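Local coordinates for arabinofuranosidase (Bifidobacterium longum, PDB 2Y2W), which hydrolyses terminal alpha-(1->5)-linked L-arabinofuranosyl residues of arabinans and is also active on arabinoxylan, helping to break down the plant cell wall, at residues G112-S117 with P219-H224; G65-H70 with C107-G112; G77-P82 with Q409-I414. All blocks are in the same frame, centred on the assembly; numbering follows the deposited sequence.

Contact 1. Residues G112-S117 with P219-H224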
ATOM      1  N   GLY D 112      10.098  18.219   7.240  1.00 22.08           N
ATOM      2  CA  GLY D 112       9.640  17.494   8.424  1.00 21.65           C
ATOM      3  C   GLY D 112      10.446  16.240   8.724  1.00 21.26           C
ATOM      4  O   GLY D 112      11.281  15.836   7.923  1.00 21.19           O
ATOM      5  N   GLY D 113      10.204  15.616   9.877  1.00 20.99           N
ATOM      6  CA  GLY D 113       9.214  16.080  10.849  1.00 20.70           C
ATOM      7  C   GLY D 113       7.848  15.469  10.630  1.00 20.59           C
ATOM      8  O   GLY D 113       7.505  15.090   9.509  1.00 20.69           O
ATOM      9  N   ASN D 114       7.068  15.380  11.704  1.00 20.40           N
ATOM     10  CA  ASN D 114       5.716  14.817  11.664  1.00 20.27           C
ATOM     11  C   ASN D 114       4.847  15.375  10.540  1.00 20.09           C
ATOM     12  O   ASN D 114       3.997  14.667   9.993  1.00 20.16           O
ATOM     13  CB  ASN D 114       5.012  15.026  13.005  1.00 20.32           C
ATOM     14  CG  ASN D 114       5.737  14.364  14.154  1.00 20.81           C
ATOM     15  OD1 ASN D 114       6.694  13.617  13.953  1.00 21.26           O
ATOM     16  ND2 ASN D 114       5.280  14.633  15.372  1.00 21.61           N
ATOM     17  N   PHE D 115       5.077  16.643  10.208  1.00 19.74           N
ATOM     18  CA  PHE D 115       4.365  17.344   9.142  1.00 19.42           C
ATOM     19  C   PHE D 115       4.362  16.572   7.822  1.00 19.42           C
ATOM     20  O   PHE D 115       3.326  16.463   7.174  1.00 19.41           O
ATOM     21  CB  PHE D 115       4.963  18.751   8.948  1.00 19.16           C
ATOM     22  CG  PHE D 115       4.450  19.476   7.735  1.00 18.19           C
ATOM     23  CD1 PHE D 115       3.204  20.096   7.751  1.00 17.95           C
ATOM     24  CD2 PHE D 115       5.213  19.543   6.575  1.00 17.39           C
ATOM     25  CE1 PHE D 115       2.725  20.773   6.624  1.00 17.34           C
ATOM     26  CE2 PHE D 115       4.743  20.214   5.445  1.00 17.01           C
ATOM     27  CZ  PHE D 115       3.497  20.829   5.471  1.00 16.81           C
ATOM     28  N   VAL D 116       5.522  16.035   7.445  1.00 19.69           N
ATOM     29  CA  VAL D 116       5.734  15.424   6.124  1.00 19.81           C
ATOM     30  C   VAL D 116       4.912  14.148   5.878  1.00 20.22           C
ATOM     31  O   VAL D 116       4.616  13.818   4.728  1.00 20.28           O
ATOM     32  CB  VAL D 116       7.252  15.179   5.841  1.00 19.70           C
ATOM     33  CG1 VAL D 116       7.771  13.956   6.585  1.00 19.70           C
ATOM     34  CG2 VAL D 116       7.521  15.049   4.348  1.00 19.44           C
ATOM     35  N   SER D 117       4.531  13.460   6.956  1.00 20.52           N
ATOM     36  CA  SER D 117       3.791  12.197   6.866  1.00 20.90           C
ATOM     37  C   SER D 117       2.381  12.310   6.264  1.00 21.07           C
ATOM     38  O   SER D 117       1.802  11.304   5.849  1.00 21.08           O
ATOM     39  CB  SER D 117       3.735  11.511   8.233  1.00 20.85           C
ATOM     40  OG  SER D 117       5.017  11.028   8.595  1.00 21.23           O
ATOM     41  N   PRO D 219       4.098   5.827  17.287  1.00 28.51           N
ATOM     42  CA  PRO D 219       2.647   5.629  17.138  1.00 28.42           C
ATOM     43  C   PRO D 219       1.847   6.934  17.006  1.00 28.28           C
ATOM     44  O   PRO D 219       0.632   6.890  16.801  1.00 28.45           O
ATOM     45  CB  PRO D 219       2.255   4.884  18.422  1.00 28.45           C
ATOM     46  CG  PRO D 219       3.536   4.310  18.946  1.00 28.51           C
ATOM     47  CD  PRO D 219       4.582   5.314  18.581  1.00 28.53           C
ATOM     48  N   TRP D 220       2.525   8.075  17.123  1.00 27.93           N
ATOM     49  CA  TRP D 220       1.916   9.387  16.885  1.00 27.58           C
ATOM     50  C   TRP D 220       1.986   9.784  15.403  1.00 27.31           C
ATOM     51  O   TRP D 220       1.338  10.744  14.976  1.00 27.13           O
ATOM     52  CB  TRP D 220       2.604  10.456  17.739  1.00 27.53           C
ATOM     53  CG  TRP D 220       4.078  10.542  17.488  1.00 27.84           C
ATOM     54  CD1 TRP D 220       4.710  11.292  16.533  1.00 28.07           C
ATOM     55  CD2 TRP D 220       5.109   9.837  18.190  1.00 28.09           C
ATOM     56  NE1 TRP D 220       6.068  11.101  16.601  1.00 28.10           N
ATOM     57  CE2 TRP D 220       6.341  10.214  17.610  1.00 28.25           C
ATOM     58  CE3 TRP D 220       5.111   8.924  19.256  1.00 28.21           C
ATOM     59  CZ2 TRP D 220       7.569   9.712  18.058  1.00 28.76           C
ATOM     60  CZ3 TRP D 220       6.330   8.424  19.704  1.00 28.49           C
ATOM     61  CH2 TRP D 220       7.543   8.820  19.104  1.00 29.01           C
ATOM     62  N   GLN D 221       2.782   9.041  14.633  1.00 26.97           N
ATOM     63  CA  GLN D 221       3.048   9.362  13.236  1.00 26.72           C
ATOM     64  C   GLN D 221       1.940   8.863  12.315  1.00 26.72           C
ATOM     65  O   GLN D 221       1.466   7.731  12.452  1.00 26.85           O
ATOM     66  CB  GLN D 221       4.387   8.762  12.808  1.00 26.75           C
ATOM     67  CG  GLN D 221       5.032   9.429  11.605  1.00 26.61           C
ATOM     68  CD  GLN D 221       5.593  10.810  11.915  1.00 26.99           C
ATOM     69  OE1 GLN D 221       5.692  11.659  11.028  1.00 26.60           O
ATOM     70  NE2 GLN D 221       5.967  11.041  13.175  1.00 26.57           N
ATOM     71  N   VAL D 222       1.538   9.712  11.375  1.00 26.48           N
ATOM     72  CA  VAL D 222       0.519   9.353  10.400  1.00 26.25           C
ATOM     73  C   VAL D 222       1.049   8.224   9.520  1.00 26.37           C
ATOM     74  O   VAL D 222       2.091   8.363   8.877  1.00 26.38           O
ATOM     75  CB  VAL D 222       0.076  10.570   9.550  1.00 26.16           C
ATOM     76  CG1 VAL D 222      -0.970  10.165   8.517  1.00 25.80           C
ATOM     77  CG2 VAL D 222      -0.475  11.665  10.446  1.00 25.80           C
ATOM     78  N   GLY D 223       0.336   7.102   9.526  1.00 26.43           N
ATOM     79  CA  GLY D 223       0.731   5.918   8.769  1.00 26.46           C
ATOM     80  C   GLY D 223       1.945   5.227   9.360  1.00 26.59           C
ATOM     81  O   GLY D 223       2.817   4.768   8.625  1.00 26.60           O
ATOM     82  N   HIS D 224       1.999   5.153  10.687  1.00 26.74           N
ATOM     83  CA  HIS D 224       3.127   4.534  11.384  1.00 26.97           C
ATOM     84  C   HIS D 224       3.225   3.047  11.089  1.00 27.05           C
ATOM     85  O   HIS D 224       2.214   2.369  10.899  1.00 27.21           O
ATOM     86  CB  HIS D 224       3.064   4.790  12.893  1.00 27.03           C
ATOM     87  CG  HIS D 224       1.897   4.148  13.576  1.00 27.30           C
ATOM     88  ND1 HIS D 224       0.591   4.497  13.309  1.00 27.56           N
ATOM     89  CD2 HIS D 224       1.843   3.198  14.540  1.00 27.86           C
ATOM     90  CE1 HIS D 224      -0.219   3.779  14.066  1.00 28.14           C
ATOM     91  NE2 HIS D 224       0.515   2.984  14.824  1.00 28.54           N
TER
HETATM   92  O   HOH W   1       2.644  12.628  11.420  1.00 22.04           O

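Contact 2. Residues G65-H70 with C107-G112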
ATOM      1  N   GLY D  65      24.291  21.016  11.248  1.00 26.97           N
ATOM      2  CA  GLY D  65      23.054  21.226  10.513  1.00 26.59           C
ATOM      3  C   GLY D  65      21.883  21.542  11.422  1.00 26.40           C
ATOM      4  O   GLY D  65      21.949  21.327  12.634  1.00 26.30           O
ATOM      5  N   SER D  66      20.812  22.064  10.829  1.00 26.16           N
ATOM      6  CA  SER D  66      19.570  22.320  11.552  1.00 26.00           C
ATOM      7  C   SER D  66      18.377  21.714  10.814  1.00 25.95           C
ATOM      8  O   SER D  66      18.548  20.860   9.944  1.00 25.96           O
ATOM      9  CB  SER D  66      19.366  23.819  11.795  1.00 25.99           C
ATOM     10  OG  SER D  66      18.274  24.050  12.672  1.00 25.46           O
ATOM     11  N   PHE D  67      17.176  22.172  11.161  1.00 25.88           N
ATOM     12  CA  PHE D  67      15.944  21.513  10.767  1.00 25.83           C
ATOM     13  C   PHE D  67      14.795  22.518  10.774  1.00 25.86           C
ATOM     14  O   PHE D  67      14.495  23.124  11.799  1.00 25.83           O
ATOM     15  CB  PHE D  67      15.692  20.330  11.723  1.00 25.91           C
ATOM     16  CG  PHE D  67      14.374  19.609  11.524  1.00 25.97           C
ATOM     17  CD1 PHE D  67      13.794  19.476  10.268  1.00 25.88           C
ATOM     18  CD2 PHE D  67      13.743  19.014  12.613  1.00 26.05           C
ATOM     19  CE1 PHE D  67      12.593  18.794  10.105  1.00 25.80           C
ATOM     20  CE2 PHE D  67      12.543  18.330  12.457  1.00 26.13           C
ATOM     21  CZ  PHE D  67      11.970  18.221  11.201  1.00 25.69           C
ATOM     22  N   VAL D  68      14.180  22.703   9.610  1.00 25.94           N
ATOM     23  CA  VAL D  68      13.013  23.562   9.463  1.00 26.01           C
ATOM     24  C   VAL D  68      11.792  22.714   9.099  1.00 26.15           C
ATOM     25  O   VAL D  68      11.759  22.059   8.051  1.00 26.13           O
ATOM     26  CB  VAL D  68      13.250  24.685   8.413  1.00 25.98           C
ATOM     27  CG1 VAL D  68      11.955  25.398   8.073  1.00 25.96           C
ATOM     28  CG2 VAL D  68      14.263  25.687   8.926  1.00 25.85           C
ATOM     29  N   GLU D  69      10.804  22.720   9.989  1.00 26.20           N
ATOM     30  CA  GLU D  69       9.558  22.000   9.775  1.00 26.22           C
ATOM     31  C   GLU D  69       8.410  22.993   9.650  1.00 26.26           C
ATOM     32  O   GLU D  69       8.436  24.067  10.265  1.00 26.26           O
ATOM     33  CB  GLU D  69       9.295  21.025  10.932  1.00 26.22           C
ATOM     34  CG  GLU D  69       8.110  20.073  10.710  1.00 26.46           C
ATOM     35  CD  GLU D  69       7.875  19.104  11.864  1.00 26.98           C
ATOM     36  OE1 GLU D  69       8.739  18.998  12.762  1.00 27.42           O
ATOM     37  OE2 GLU D  69       6.818  18.433  11.867  1.00 26.46           O
ATOM     38  N   HIS D  70       7.410  22.638   8.846  1.00 26.15           N
ATOM     39  CA  HIS D  70       6.154  23.373   8.825  1.00 26.11           C
ATOM     40  C   HIS D  70       5.414  23.102  10.134  1.00 26.21           C
ATOM     41  O   HIS D  70       4.400  22.402  10.169  1.00 26.36           O
ATOM     42  CB  HIS D  70       5.306  22.972   7.624  1.00 25.91           C
ATOM     43  CG  HIS D  70       5.789  23.530   6.322  1.00 25.73           C
ATOM     44  ND1 HIS D  70       5.006  24.338   5.525  1.00 25.38           N
ATOM     45  CD2 HIS D  70       6.971  23.394   5.675  1.00 25.61           C
ATOM     46  CE1 HIS D  70       5.686  24.676   4.444  1.00 25.46           C
ATOM     47  NE2 HIS D  70       6.880  24.117   4.511  1.00 25.40           N
ATOM     48  N   CYS D 107      23.604  22.793   6.805  1.00 25.98           N
ATOM     49  CA  CYS D 107      22.635  21.916   6.156  1.00 25.64           C
ATOM     50  C   CYS D 107      21.339  21.930   6.949  1.00 25.47           C
ATOM     51  O   CYS D 107      21.350  21.757   8.162  1.00 25.49           O
ATOM     52  CB  CYS D 107      23.190  20.491   6.071  1.00 25.64           C
ATOM     53  SG  CYS D 107      22.068  19.279   5.344  1.00 25.41           S
ATOM     54  N   VAL D 108      20.223  22.140   6.257  1.00 25.29           N
ATOM     55  CA  VAL D 108      18.926  22.273   6.916  1.00 25.09           C
ATOM     56  C   VAL D 108      17.946  21.205   6.438  1.00 24.94           C
ATOM     57  O   VAL D 108      17.760  21.008   5.234  1.00 25.05           O
ATOM     58  CB  VAL D 108      18.310  23.682   6.702  1.00 25.14           C
ATOM     59  CG1 VAL D 108      17.044  23.846   7.535  1.00 25.26           C
ATOM     60  CG2 VAL D 108      19.310  24.773   7.052  1.00 24.87           C
ATOM     61  N   ARG D 109      17.324  20.523   7.396  1.00 24.74           N
ATOM     62  CA  ARG D 109      16.358  19.469   7.114  1.00 24.52           C
ATOM     63  C   ARG D 109      14.968  20.064   6.882  1.00 24.18           C
ATOM     64  O   ARG D 109      14.525  20.947   7.625  1.00 24.14           O
ATOM     65  CB  ARG D 109      16.349  18.451   8.257  1.00 24.69           C
ATOM     66  CG  ARG D 109      15.521  17.206   8.006  1.00 25.46           C
ATOM     67  CD  ARG D 109      15.918  16.108   8.970  1.00 26.62           C
ATOM     68  NE  ARG D 109      15.047  14.943   8.864  1.00 27.16           N
ATOM     69  CZ  ARG D 109      14.119  14.617   9.758  1.00 27.86           C
ATOM     70  NH1 ARG D 109      13.936  15.366  10.839  1.00 27.87           N
ATOM     71  NH2 ARG D 109      13.374  13.535   9.572  1.00 28.38           N
ATOM     72  N   TYR D 110      14.294  19.574   5.843  1.00 23.69           N
ATOM     73  CA  TYR D 110      13.038  20.146   5.358  1.00 23.09           C
ATOM     74  C   TYR D 110      12.230  19.064   4.639  1.00 22.90           C
ATOM     75  O   TYR D 110      12.819  18.194   3.995  1.00 22.83           O
ATOM     76  CB  TYR D 110      13.348  21.301   4.399  1.00 23.03           C
ATOM     77  CG  TYR D 110      12.138  22.043   3.865  1.00 22.87           C
ATOM     78  CD1 TYR D 110      11.505  23.027   4.624  1.00 22.49           C
ATOM     79  CD2 TYR D 110      11.636  21.767   2.596  1.00 22.43           C
ATOM     80  CE1 TYR D 110      10.397  23.706   4.138  1.00 22.62           C
ATOM     81  CE2 TYR D 110      10.529  22.441   2.101  1.00 22.73           C
ATOM     82  CZ  TYR D 110       9.914  23.409   2.875  1.00 22.66           C
ATOM     83  OH  TYR D 110       8.816  24.080   2.386  1.00 23.01           O
ATOM     84  N   PRO D 111      10.882  19.097   4.750  1.00 22.68           N
ATOM     85  CA  PRO D 111      10.054  19.996   5.555  1.00 22.51           C
ATOM     86  C   PRO D 111       9.551  19.374   6.865  1.00 22.34           C
ATOM     87  O   PRO D 111       8.676  19.946   7.514  1.00 22.46           O
ATOM     88  CB  PRO D 111       8.872  20.276   4.627  1.00 22.41           C
ATOM     89  CG  PRO D 111       8.716  19.008   3.833  1.00 22.67           C
ATOM     90  CD  PRO D 111      10.045  18.267   3.864  1.00 22.67           C
ATOM     91  N   GLY D 112      10.098  18.219   7.240  1.00 22.08           N
ATOM     92  CA  GLY D 112       9.640  17.494   8.424  1.00 21.65           C
ATOM     93  C   GLY D 112      10.446  16.240   8.724  1.00 21.26           C
ATOM     94  O   GLY D 112      11.281  15.836   7.923  1.00 21.19           O
TER
HETATM   95  O   HOH W   2      20.712  19.269   8.941  1.00 28.76           O

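Contact 3. Residues G77-P82 with Q409-I414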
ATOM      1  N   GLY D  77       6.299  33.329   9.960  1.00 27.26           N
ATOM      2  CA  GLY D  77       6.648  34.188  11.088  1.00 27.32           C
ATOM      3  C   GLY D  77       8.046  33.882  11.587  1.00 27.46           C
ATOM      4  O   GLY D  77       8.501  34.451  12.583  1.00 27.42           O
ATOM      5  N   GLY D  78       8.721  32.971  10.889  1.00 27.62           N
ATOM      6  CA  GLY D  78      10.083  32.574  11.217  1.00 27.73           C
ATOM      7  C   GLY D  78      11.030  32.973  10.109  1.00 27.81           C
ATOM      8  O   GLY D  78      11.581  34.074  10.120  1.00 27.96           O
ATOM      9  N   ILE D  79      11.216  32.078   9.146  1.00 27.81           N
ATOM     10  CA  ILE D  79      12.054  32.367   7.985  1.00 27.73           C
ATOM     11  C   ILE D  79      11.276  33.110   6.893  1.00 27.78           C
ATOM     12  O   ILE D  79      11.869  33.806   6.071  1.00 27.88           O
ATOM     13  CB  ILE D  79      12.715  31.089   7.407  1.00 27.69           C
ATOM     14  CG1 ILE D  79      11.656  30.072   6.961  1.00 27.58           C
ATOM     15  CG2 ILE D  79      13.681  30.483   8.426  1.00 27.49           C
ATOM     16  CD1 ILE D  79      12.137  29.099   5.902  1.00 27.29           C
ATOM     17  N   TYR D  80       9.952  32.969   6.903  1.00 27.75           N
ATOM     18  CA  TYR D  80       9.098  33.586   5.892  1.00 27.77           C
ATOM     19  C   TYR D  80       8.089  34.551   6.515  1.00 27.93           C
ATOM     20  O   TYR D  80       7.260  34.153   7.336  1.00 28.03           O
ATOM     21  CB  TYR D  80       8.384  32.499   5.081  1.00 27.61           C
ATOM     22  CG  TYR D  80       7.542  33.007   3.935  1.00 27.04           C
ATOM     23  CD1 TYR D  80       8.134  33.451   2.754  1.00 26.70           C
ATOM     24  CD2 TYR D  80       6.150  33.025   4.024  1.00 26.72           C
ATOM     25  CE1 TYR D  80       7.362  33.912   1.692  1.00 26.58           C
ATOM     26  CE2 TYR D  80       5.368  33.481   2.967  1.00 26.31           C
ATOM     27  CZ  TYR D  80       5.982  33.919   1.805  1.00 26.50           C
ATOM     28  OH  TYR D  80       5.220  34.371   0.757  1.00 26.88           O
ATOM     29  N   GLU D  81       8.179  35.819   6.121  1.00 28.15           N
ATOM     30  CA  GLU D  81       7.273  36.867   6.595  1.00 28.47           C
ATOM     31  C   GLU D  81       7.351  38.051   5.631  1.00 28.71           C
ATOM     32  O   GLU D  81       8.149  38.960   5.838  1.00 28.76           O
ATOM     33  CB  GLU D  81       7.640  37.297   8.024  1.00 28.42           C
ATOM     34  CG  GLU D  81       6.513  37.983   8.791  1.00 28.45           C
ATOM     35  CD  GLU D  81       6.840  38.224  10.262  1.00 28.63           C
ATOM     36  OE1 GLU D  81       7.652  37.468  10.838  1.00 28.44           O
ATOM     37  OE2 GLU D  81       6.270  39.170  10.847  1.00 28.81           O
ATOM     38  N   PRO D  82       6.526  38.033   4.564  1.00 29.05           N
ATOM     39  CA  PRO D  82       6.602  38.998   3.454  1.00 29.27           C
ATOM     40  C   PRO D  82       6.411  40.462   3.854  1.00 29.56           C
ATOM     41  O   PRO D  82       6.946  41.356   3.192  1.00 29.64           O
ATOM     42  CB  PRO D  82       5.456  38.565   2.532  1.00 29.24           C
ATOM     43  CG  PRO D  82       5.180  37.153   2.894  1.00 29.31           C
ATOM     44  CD  PRO D  82       5.434  37.065   4.363  1.00 29.18           C
ATOM     45  N   GLN D 409      14.694  23.114  16.665  1.00 27.00           N
ATOM     46  CA  GLN D 409      14.613  23.503  15.255  1.00 27.03           C
ATOM     47  C   GLN D 409      15.276  24.870  15.044  1.00 27.08           C
ATOM     48  O   GLN D 409      15.860  25.425  15.975  1.00 27.16           O
ATOM     49  CB  GLN D 409      13.157  23.495  14.768  1.00 27.11           C
ATOM     50  CG  GLN D 409      12.628  22.097  14.443  1.00 27.09           C
ATOM     51  CD  GLN D 409      11.177  22.079  14.006  1.00 27.03           C
ATOM     52  OE1 GLN D 409      10.677  23.036  13.416  1.00 27.16           O
ATOM     53  NE2 GLN D 409      10.495  20.974  14.282  1.00 26.94           N
ATOM     54  N   LEU D 410      15.189  25.412  13.831  1.00 27.02           N
ATOM     55  CA  LEU D 410      15.962  26.608  13.478  1.00 26.91           C
ATOM     56  C   LEU D 410      15.413  27.929  14.034  1.00 26.76           C
ATOM     57  O   LEU D 410      16.170  28.728  14.588  1.00 26.82           O
ATOM     58  CB  LEU D 410      16.164  26.702  11.960  1.00 26.89           C
ATOM     59  CG  LEU D 410      17.171  27.744  11.455  1.00 27.19           C
ATOM     60  CD1 LEU D 410      18.581  27.487  11.995  1.00 27.27           C
ATOM     61  CD2 LEU D 410      17.177  27.794   9.936  1.00 27.07           C
ATOM     62  N   VAL D 411      14.113  28.162  13.870  1.00 26.49           N
ATOM     63  CA  VAL D 411      13.505  29.435  14.271  1.00 26.28           C
ATOM     64  C   VAL D 411      12.188  29.238  15.032  1.00 26.20           C
ATOM     65  O   VAL D 411      11.334  28.458  14.615  1.00 25.95           O
ATOM     66  CB  VAL D 411      13.278  30.376  13.053  1.00 26.24           C
ATOM     67  CG1 VAL D 411      12.868  31.773  13.509  1.00 25.95           C
ATOM     68  CG2 VAL D 411      14.525  30.459  12.193  1.00 26.35           C
ATOM     69  N   ASN D 412      12.053  29.954  16.151  1.00 26.25           N
ATOM     70  CA  ASN D 412      10.834  29.994  16.983  1.00 26.32           C
ATOM     71  C   ASN D 412      10.473  28.698  17.711  1.00 26.42           C
ATOM     72  O   ASN D 412      10.216  28.709  18.916  1.00 26.36           O
ATOM     73  CB  ASN D 412       9.626  30.526  16.196  1.00 26.29           C
ATOM     74  CG  ASN D 412       9.689  32.026  15.963  1.00 26.24           C
ATOM     75  OD1 ASN D 412      10.363  32.756  16.691  1.00 26.33           O
ATOM     76  ND2 ASN D 412       8.973  32.492  14.948  1.00 26.48           N
ATOM     77  N   VAL D 413      10.450  27.598  16.965  1.00 26.57           N
ATOM     78  CA  VAL D 413      10.118  26.284  17.493  1.00 26.71           C
ATOM     79  C   VAL D 413      11.380  25.660  18.073  1.00 26.93           C
ATOM     80  O   VAL D 413      12.338  25.402  17.341  1.00 27.00           O
ATOM     81  CB  VAL D 413       9.532  25.376  16.382  1.00 26.70           C
ATOM     82  CG1 VAL D 413       9.235  23.980  16.915  1.00 26.75           C
ATOM     83  CG2 VAL D 413       8.278  26.000  15.786  1.00 26.56           C
ATOM     84  N   ILE D 414      11.371  25.416  19.387  1.00 27.21           N
ATOM     85  CA  ILE D 414      12.549  24.913  20.121  1.00 27.46           C
ATOM     86  C   ILE D 414      13.875  25.367  19.489  1.00 27.72           C
ATOM     87  O   ILE D 414      14.692  24.550  19.057  1.00 27.77           O
ATOM     88  CB  ILE D 414      12.509  23.365  20.341  1.00 27.48           C
ATOM     89  CG1 ILE D 414      12.040  22.620  19.078  1.00 27.27           C
ATOM     90  CG2 ILE D 414      11.640  23.034  21.549  1.00 27.40           C
ATOM     91  CD1 ILE D 414      12.213  21.111  19.132  1.00 26.78           C
TER

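Contact 1. Residues G112-S117 with P219-H224
The carboxamide of Gln221 joins the two loops with both its polar atoms. Gln221 NE2 donates to Asn114 OD1 over 2.8 Å in a nearly straight bond (169°), with the acceptor lying in the plane of the Gln221 amide. From the side of Asn114 the geometry differs: the donor comes from well above the plane of the carbonyl, not onto a lone pair, because the two amides are turned 72° against each other. Gln221 OE1 takes a bond from Ser117 OG at 2.6 Å, this one in the carbonyl plane and on a lone pair, and accepts a further bond from Asn214 ND2. The Gln221 chain can bring its amide between Asn114 and Ser117 because it leaves the backbone with CG anti to N (chi1 -158°) and then bends at chi2.

A water bridges the backbones, donating to Asn114 O at 2.8 Å and accepting from Val222 N at 3.1 Å. Farther out, Asn114 ND2 lies 3.6 Å from Trp220 CD1, the two side chains crossing at about a right angle, while Trp220 NE1 makes a weak bond to Glu215. Apolar packing is slight: Ser117 CB meets Val222 CB at 4.0 Å. Val222 and Gly223 are the central residues of the type II turn from Gln221 to His224, Gly223 with positive phi. Val222 also packs on Leu174 of the second subunit.

Both loops follow strands of the catalytic barrel. Asn114 probably binds arabinofuranose and Glu215 is the probable proton donor/acceptor, by analogy with related enzymes. With each end of its amide fixed by bonds of opposite sense, Gln221 can hardly flip, and probably acts as a second-shell residue that helps set the amides of Asn114 and Asn214.

Contact 2. Residues G65-H70 with C107-G112
Phe67 presents one face of its ring to Arg109, whose NH1 lies 3.5 Å above the ring plane, offset toward the rim. The two side chains run side by side and point the same way, and Arg109 CZ stands 4.7 Å from the ring centroid, 21° off the normal, a cation-pi contact. Arg109 keeps its chain extended from CG to NE, so that CB and CG lie against Phe67 CD1 before the guanidinium reaches the ring. At the ring edge, Phe67 CZ comes to 3.5 Å from Gly112 C. The charged end of Arg109 is held from elsewhere: NH2 bonds to Asn214 and NH1 forms a salt bridge to Glu340, the probable nucleophile. With an alanine at Phe67 the guanidinium is likely to lose the ring face it lies against and to sit less firmly against Glu340 and Asn214.

Strands 65-67 and 107-110 are the first two of the eight parallel strands of the (beta/alpha)8 barrel, joined by a beta-alpha-beta crossover, and the short strand segments run at 23° to each other. Ser66 N donates to Cys107 O, Arg109 N to Ser66 O and Val68 N to Arg109 O, the regular parallel pattern; a water donates to both Ser66 O and Cys107 O. Val108, on the sheet face opposite Phe67 and Arg109, meets Val68 CG2 with its CG1 at 3.6 Å, and Phe152 of helix 149-159 touches both valines.

Past the strands, His70 N reaches Pro111 O at 3.3 Å, just after the cis peptide that precedes Pro111. The His70 ring meets Tyr110 OH at its edge, NE2 to OH 2.9 Å, while His70 ND1 pairs with Glu143. Glu69 passes Gly112 CA with its CG, and its carboxylate is gripped by Phe115 N and Trp139 NE1.

Contact 3. Residues G77-P82 with Q409-I414
The flat carboxamide of Asn412 meets the backbone of the short helix 75-79: ND2 points to Gly77 O at 3.1 Å, but the N-H is bent to 125° and the bond is weak. The same nitrogen also bonds to Arg73 O, and OD1 takes a hydrogen bond from Ala419 N, so both ends of the amide are occupied and its orientation is fixed. Asn412 has positive phi (67°), and with CG anti to the carbonyl carbon (chi1 -74°) its amide is directed at the helix. The other flat group, the Tyr80 ring, stands away from the 409-414 loop and carries Pro82 CD over one face.

Next to the amide, Val411 splits its two methyls between neighbouring residues. CG1 rests on Gly78 CA at 3.7 Å, and CG2 touches Ile79 CG2 at 3.9 Å. A CB at Gly78 would be tight against Val411 CG1, so the bare glycine probably eases the approach. Both Ile79 and Val411 also pack on Val96 of helix 94-103.

The 409-414 loop leaves the eighth strand of the barrel. At its start Gln409, preceded by a cis peptide, probably binds arabinofuranose and contributes to substrate recognition, as in related enzymes; its NE2 makes a weak hydrogen bond to Glu69. The contact combines a small apolar patch with one polar group. The weak bond to Gly77 adds little by itself; Asn412 instead gathers Arg73, Gly77 and Ala419 around one buried amide, and so probably helps hold the loop that carries Gln409 beside helix 75-79.

Overall arrangement
From the N terminus, strand 65-67 opens contact 2, and helix 75-79, soon after it, supplies the first half of contact 3. Contact 2 closes when the chain returns along strand 107-110. At Gly112, shared by both, contact 1 begins; it closes about a hundred residues later, beyond the fourth strand, so contacts 2 and 1 lie in series. Contact 3 closes last, beyond the eighth strand: it encloses contact 1 and crosses contact 2. The Glu69 carboxylate of contact 2 joins contact 1 and, by a weak bond to Gln409, contact 3, while Phe67 O meets Leu410 N. Loops after strands one, two, four and eight are thereby tied together around the sugar site.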